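Local coordinates for protein hypothetical sugar kinase (Cytophaga hutchinsonii, PDB 3R8E) that probably phosphorylates a sugar, being a putative ROK-family kinase with a ribonuclease H-like fold, at residues W241-I244 / G245-G249; G272-D275 / Y276-N280. One frame throughout, in Å; residues are numbered along the deposited sequence.

Contact 1: residues W241-I244 / G245-G249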
loop_
_atom_site.group_PDB
_atom_site.type_symbol
_atom_site.label_atom_id
_atom_site.label_comp_id
_atom_site.label_asym_id
_atom_site.label_seq_id
_atom_site.Cartn_x
_atom_site.Cartn_y
_atom_site.Cartn_z
ATOM N N TRP A 241 -20.992 -10.931 11.420
ATOM C CA TRP A 241 -20.081 -11.294 10.329
ATOM C C TRP A 241 -20.216 -10.334 9.145
ATOM O O TRP A 241 -19.206 -10.006 8.525
ATOM C CB TRP A 241 -20.275 -12.748 9.871
ATOM C CG TRP A 241 -19.845 -13.775 10.880
ATOM C CD1 TRP A 241 -20.629 -14.735 11.449
ATOM C CD2 TRP A 241 -18.531 -13.949 11.436
ATOM N NE1 TRP A 241 -19.888 -15.501 12.317
ATOM C CE2 TRP A 241 -18.603 -15.023 12.351
ATOM C CE3 TRP A 241 -17.296 -13.296 11.254
ATOM C CZ2 TRP A 241 -17.492 -15.460 13.085
ATOM C CZ3 TRP A 241 -16.194 -13.737 11.974
ATOM C CH2 TRP A 241 -16.297 -14.806 12.876
ATOM N N ALA A 242 -21.445 -9.846 8.863
ATOM C CA ALA A 242 -21.689 -8.873 7.794
ATOM C C ALA A 242 -20.946 -7.550 8.074
ATOM O O ALA A 242 -20.376 -6.971 7.151
ATOM C CB ALA A 242 -23.181 -8.619 7.642
ATOM N N ASP A 243 -20.925 -7.097 9.351
ATOM C CA ASP A 243 -20.234 -5.868 9.746
ATOM C C ASP A 243 -18.712 -6.061 9.660
ATOM O O ASP A 243 -18.022 -5.184 9.135
ATOM C CB ASP A 243 -20.653 -5.410 11.150
ATOM C CG ASP A 243 -20.287 -3.964 11.421
ATOM O OD1 ASP A 243 -20.962 -3.066 10.868
ATOM O OD2 ASP A 243 -19.314 -3.728 12.169
ATOM N N ILE A 244 -18.204 -7.231 10.128
ATOM C CA ILE A 244 -16.780 -7.608 10.064
ATOM C C ILE A 244 -16.338 -7.603 8.586
ATOM O O ILE A 244 -15.288 -7.033 8.264
ATOM C CB ILE A 244 -16.536 -8.986 10.770
ATOM C CG1 ILE A 244 -16.721 -8.901 12.319
ATOM C CG2 ILE A 244 -15.187 -9.629 10.393
ATOM C CD1 ILE A 244 -15.703 -7.996 13.129
ATOM N N GLY A 245 -17.175 -8.170 7.713
ATOM C CA GLY A 245 -16.937 -8.222 6.271
ATOM C C GLY A 245 -16.753 -6.853 5.646
ATOM O O GLY A 245 -15.772 -6.630 4.933
ATOM N N THR A 246 -17.667 -5.908 5.963
ATOM C CA THR A 246 -17.599 -4.523 5.480
ATOM C C THR A 246 -16.269 -3.880 5.899
ATOM O O THR A 246 -15.610 -3.261 5.058
ATOM C CB THR A 246 -18.797 -3.706 5.992
ATOM O OG1 THR A 246 -20.005 -4.323 5.552
ATOM C CG2 THR A 246 -18.763 -2.247 5.519
ATOM N N ILE A 247 -15.865 -4.048 7.184
ATOM C CA ILE A 247 -14.615 -3.486 7.714
ATOM C C ILE A 247 -13.407 -4.060 6.949
ATOM O O ILE A 247 -12.564 -3.279 6.508
ATOM C CB ILE A 247 -14.475 -3.686 9.253
ATOM C CG1 ILE A 247 -15.626 -2.983 10.015
ATOM C CG2 ILE A 247 -13.098 -3.193 9.758
ATOM C CD1 ILE A 247 -15.868 -3.500 11.445
ATOM N N ILE A 248 -13.334 -5.401 6.763
ATOM C CA ILE A 248 -12.207 -6.030 6.046
ATOM C C ILE A 248 -12.168 -5.517 4.592
ATOM O O ILE A 248 -11.093 -5.152 4.101
ATOM C CB ILE A 248 -12.241 -7.587 6.110
ATOM C CG1 ILE A 248 -12.199 -8.090 7.578
ATOM C CG2 ILE A 248 -11.076 -8.203 5.310
ATOM C CD1 ILE A 248 -12.606 -9.582 7.743
ATOM N N GLY A 249 -13.336 -5.464 3.948
ATOM C CA GLY A 249 -13.470 -4.974 2.577
ATOM C C GLY A 249 -12.994 -3.542 2.406
ATOM O O GLY A 249 -12.280 -3.240 1.445
#
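The backbone oxygens of W241, A242, D243 and I244 accept the amides of G245, T246, I247 and I248, in regular alpha-helical i to i+4 turns. The straightest of these bonds runs from I248 N to I244 O, 3.0 Å at an N-H...O angle of 165°. I244 and I248, one turn apart, pack their aliphatic branches at a slant to each other. I244 meets I248 through its CG2 branch, which lies 3.7 Å from I248 CD1. In I248, CG1 sits beside its own backbone N and opposite the carbonyl carbon (chi1 -59°). The extended chain beyond it then reaches back over the preceding turn, and I248 CG1 comes to 3.3 Å from I244 O. I247 does much the same against D243, with its CG1 3.4 Å from D243 O. The D243 carboxylate leans over the end of that chain, OD2 being 3.5 Å from I247 CD1. This is a polar atom against a methyl group, not a bond.

The turns belong to the long helix 235-259 of the ROK-family fold. V192 of helix 189-192 packs on I244, I247 and I248. L197 of helix 194-207 adds to the cover of W241 and I244, so the apolar flank is buried between helices. On the A242 side the contact is more polar. T246 OG1 lies beside its own backbone N, 3.1 Å from A242 O, the same oxygen that accepts the T246 amide. W241 NE1 makes a weak hydrogen bond to I226 O. D243 OD1 has R184 as a distant, weak ionic partner.

Contact 2: residues G272-D275 / Y276-N280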
loop_
_atom_site.group_PDB
_atom_site.type_symbol
_atom_site.label_atom_id
_atom_site.label_comp_id
_atom_site.label_asym_id
_atom_site.label_seq_id
_atom_site.Cartn_x
_atom_site.Cartn_y
_atom_site.Cartn_z
ATOM N N GLY A 272 -12.897 -19.302 8.995
ATOM C CA GLY A 272 -13.821 -20.432 9.077
ATOM C C GLY A 272 -15.248 -19.964 8.831
ATOM O O GLY A 272 -16.120 -20.762 8.470
ATOM N N ALA A 273 -15.475 -18.639 9.002
ATOM C CA ALA A 273 -16.744 -17.941 8.796
ATOM C C ALA A 273 -16.774 -17.233 7.434
ATOM O O ALA A 273 -17.560 -16.302 7.240
ATOM C CB ALA A 273 -16.951 -16.932 9.907
ATOM N N PHE A 274 -15.925 -17.696 6.492
ATOM C CA PHE A 274 -15.756 -17.180 5.127
ATOM C C PHE A 274 -17.100 -16.847 4.462
ATOM O O PHE A 274 -17.307 -15.711 4.052
ATOM C CB PHE A 274 -14.996 -18.218 4.276
ATOM C CG PHE A 274 -14.546 -17.770 2.905
ATOM C CD1 PHE A 274 -15.393 -17.882 1.805
ATOM C CD2 PHE A 274 -13.259 -17.287 2.701
ATOM C CE1 PHE A 274 -14.971 -17.478 0.534
ATOM C CE2 PHE A 274 -12.835 -16.893 1.429
ATOM C CZ PHE A 274 -13.694 -16.990 0.355
ATOM N N ASP A 275 -18.030 -17.820 4.406
ATOM C CA ASP A 275 -19.325 -17.656 3.749
ATOM C C ASP A 275 -20.205 -16.545 4.341
ATOM O O ASP A 275 -21.076 -16.032 3.634
ATOM C CB ASP A 275 -20.104 -18.983 3.781
ATOM C CG ASP A 275 -19.439 -20.127 3.032
ATOM O OD1 ASP A 275 -18.575 -19.852 2.161
ATOM O OD2 ASP A 275 -19.803 -21.296 3.292
ATOM N N TYR A 276 -19.985 -16.170 5.612
ATOM C CA TYR A 276 -20.825 -15.186 6.294
ATOM C C TYR A 276 -20.254 -13.756 6.254
ATOM O O TYR A 276 -21.044 -12.812 6.336
ATOM C CB TYR A 276 -21.101 -15.643 7.740
ATOM C CG TYR A 276 -21.446 -17.118 7.799
ATOM C CD1 TYR A 276 -22.632 -17.598 7.248
ATOM C CD2 TYR A 276 -20.530 -18.048 8.282
ATOM C CE1 TYR A 276 -22.916 -18.962 7.218
ATOM C CE2 TYR A 276 -20.802 -19.414 8.254
ATOM C CZ TYR A 276 -21.995 -19.867 7.719
ATOM O OH TYR A 276 -22.262 -21.213 7.682
ATOM N N PHE A 277 -18.925 -13.580 6.104
ATOM C CA PHE A 277 -18.359 -12.224 6.041
ATOM C C PHE A 277 -17.903 -11.823 4.616
ATOM O O PHE A 277 -17.849 -10.629 4.328
ATOM C CB PHE A 277 -17.218 -12.012 7.063
ATOM C CG PHE A 277 -15.895 -12.701 6.822
ATOM C CD1 PHE A 277 -14.960 -12.163 5.943
ATOM C CD2 PHE A 277 -15.530 -13.817 7.565
ATOM C CE1 PHE A 277 -13.725 -12.783 5.744
ATOM C CE2 PHE A 277 -14.291 -14.435 7.366
ATOM C CZ PHE A 277 -13.398 -13.915 6.452
ATOM N N VAL A 278 -17.582 -12.795 3.733
ATOM C CA VAL A 278 -17.109 -12.494 2.367
ATOM C C VAL A 278 -18.194 -11.747 1.520
ATOM O O VAL A 278 -17.795 -10.820 0.817
ATOM C CB VAL A 278 -16.523 -13.743 1.641
ATOM C CG1 VAL A 278 -16.289 -13.491 0.148
ATOM C CG2 VAL A 278 -15.215 -14.170 2.306
ATOM N N PRO A 279 -19.525 -12.026 1.582
ATOM C CA PRO A 279 -20.465 -11.236 0.762
ATOM C C PRO A 279 -20.350 -9.725 0.999
ATOM O O PRO A 279 -20.245 -8.988 0.023
ATOM C CB PRO A 279 -21.837 -11.773 1.174
ATOM C CG PRO A 279 -21.567 -13.163 1.592
ATOM C CD PRO A 279 -20.249 -13.092 2.311
ATOM N N ASN A 280 -20.301 -9.267 2.269
ATOM C CA ASN A 280 -20.183 -7.829 2.560
ATOM C C ASN A 280 -18.786 -7.290 2.252
ATOM O O ASN A 280 -18.651 -6.107 1.931
ATOM C CB ASN A 280 -20.571 -7.508 3.986
ATOM C CG ASN A 280 -21.970 -6.956 4.092
ATOM O OD1 ASN A 280 -22.795 -7.105 3.183
ATOM N ND2 ASN A 280 -22.270 -6.283 5.192
HETATM O O HOH W 1 -19.769 -22.274 5.956
#
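The first turn of helix 274-288 starts here, with A273 at the N-cap position. A273 O accepts two amides. Y276 N reaches it at 2.9 Å from well above the carbonyl plane, and F277 N at 3.3 Å, nearly in line with the C=O bond. F274 O takes V278 N at 2.9 Å with an N-H...O angle of 158°; its bond from F277 N is weak.

The main side-chain meeting is a CH-pi contact. V278 CG2 stands 3.5 Å from the centroid of the F274 ring, only 1° off the ring normal, so the methyl is nearly equidistant from all six ring carbons. F274 CG is swung opposite its own backbone nitrogen (chi1 -171°), which sends the ring more across the helix than along it and turns one face to V278 CG2. Both side chains face the five-stranded sheet of this half of the ROK fold: L266 of strand 263-267 and I299 of strand 298-301 touch both. Replacing F274 with an alanine would probably strip V278 CG2 of its aromatic platform and open a gap toward these two strands.

F277 takes another direction. Its CD2 comes to 3.2 Å from A273 O, which lies oblique to the ring, and W241 O and I248 of helix 235-259 lie next to the residue. Y276 CD2 rests 4.1 Å from A273 CB, while A230 and A231 of helix 223-231 touch the Y276 side chain. At the exposed margin, one water joins D275 OD2, to which it donates, with Y276 OH. P279 has no amide hydrogen to give, and its CD sits against D275 O, where the helix is kinked.

Overall arrangement
Contacts 1 and 2 lie on neighbouring helices, 235-259 and 274-288, with centres about 8 Å apart, and they touch directly. N280 ND2 probably donates to A242 O, and W241 CE2 packs on A273 CB at 3.5 Å. Contact 1 is the more buried. It sits mid-helix, with an unbroken run of backbone bonds and aliphatic side chains turned to helices 189-192 and 194-207. Contact 2 is a helix start, only partly buried. Its bonding is less regular, its packing is largely aromatic, and it bears on strands 263-267 and 298-301 as well as on helices. In contact 2 a water also bridges D275 and Y276.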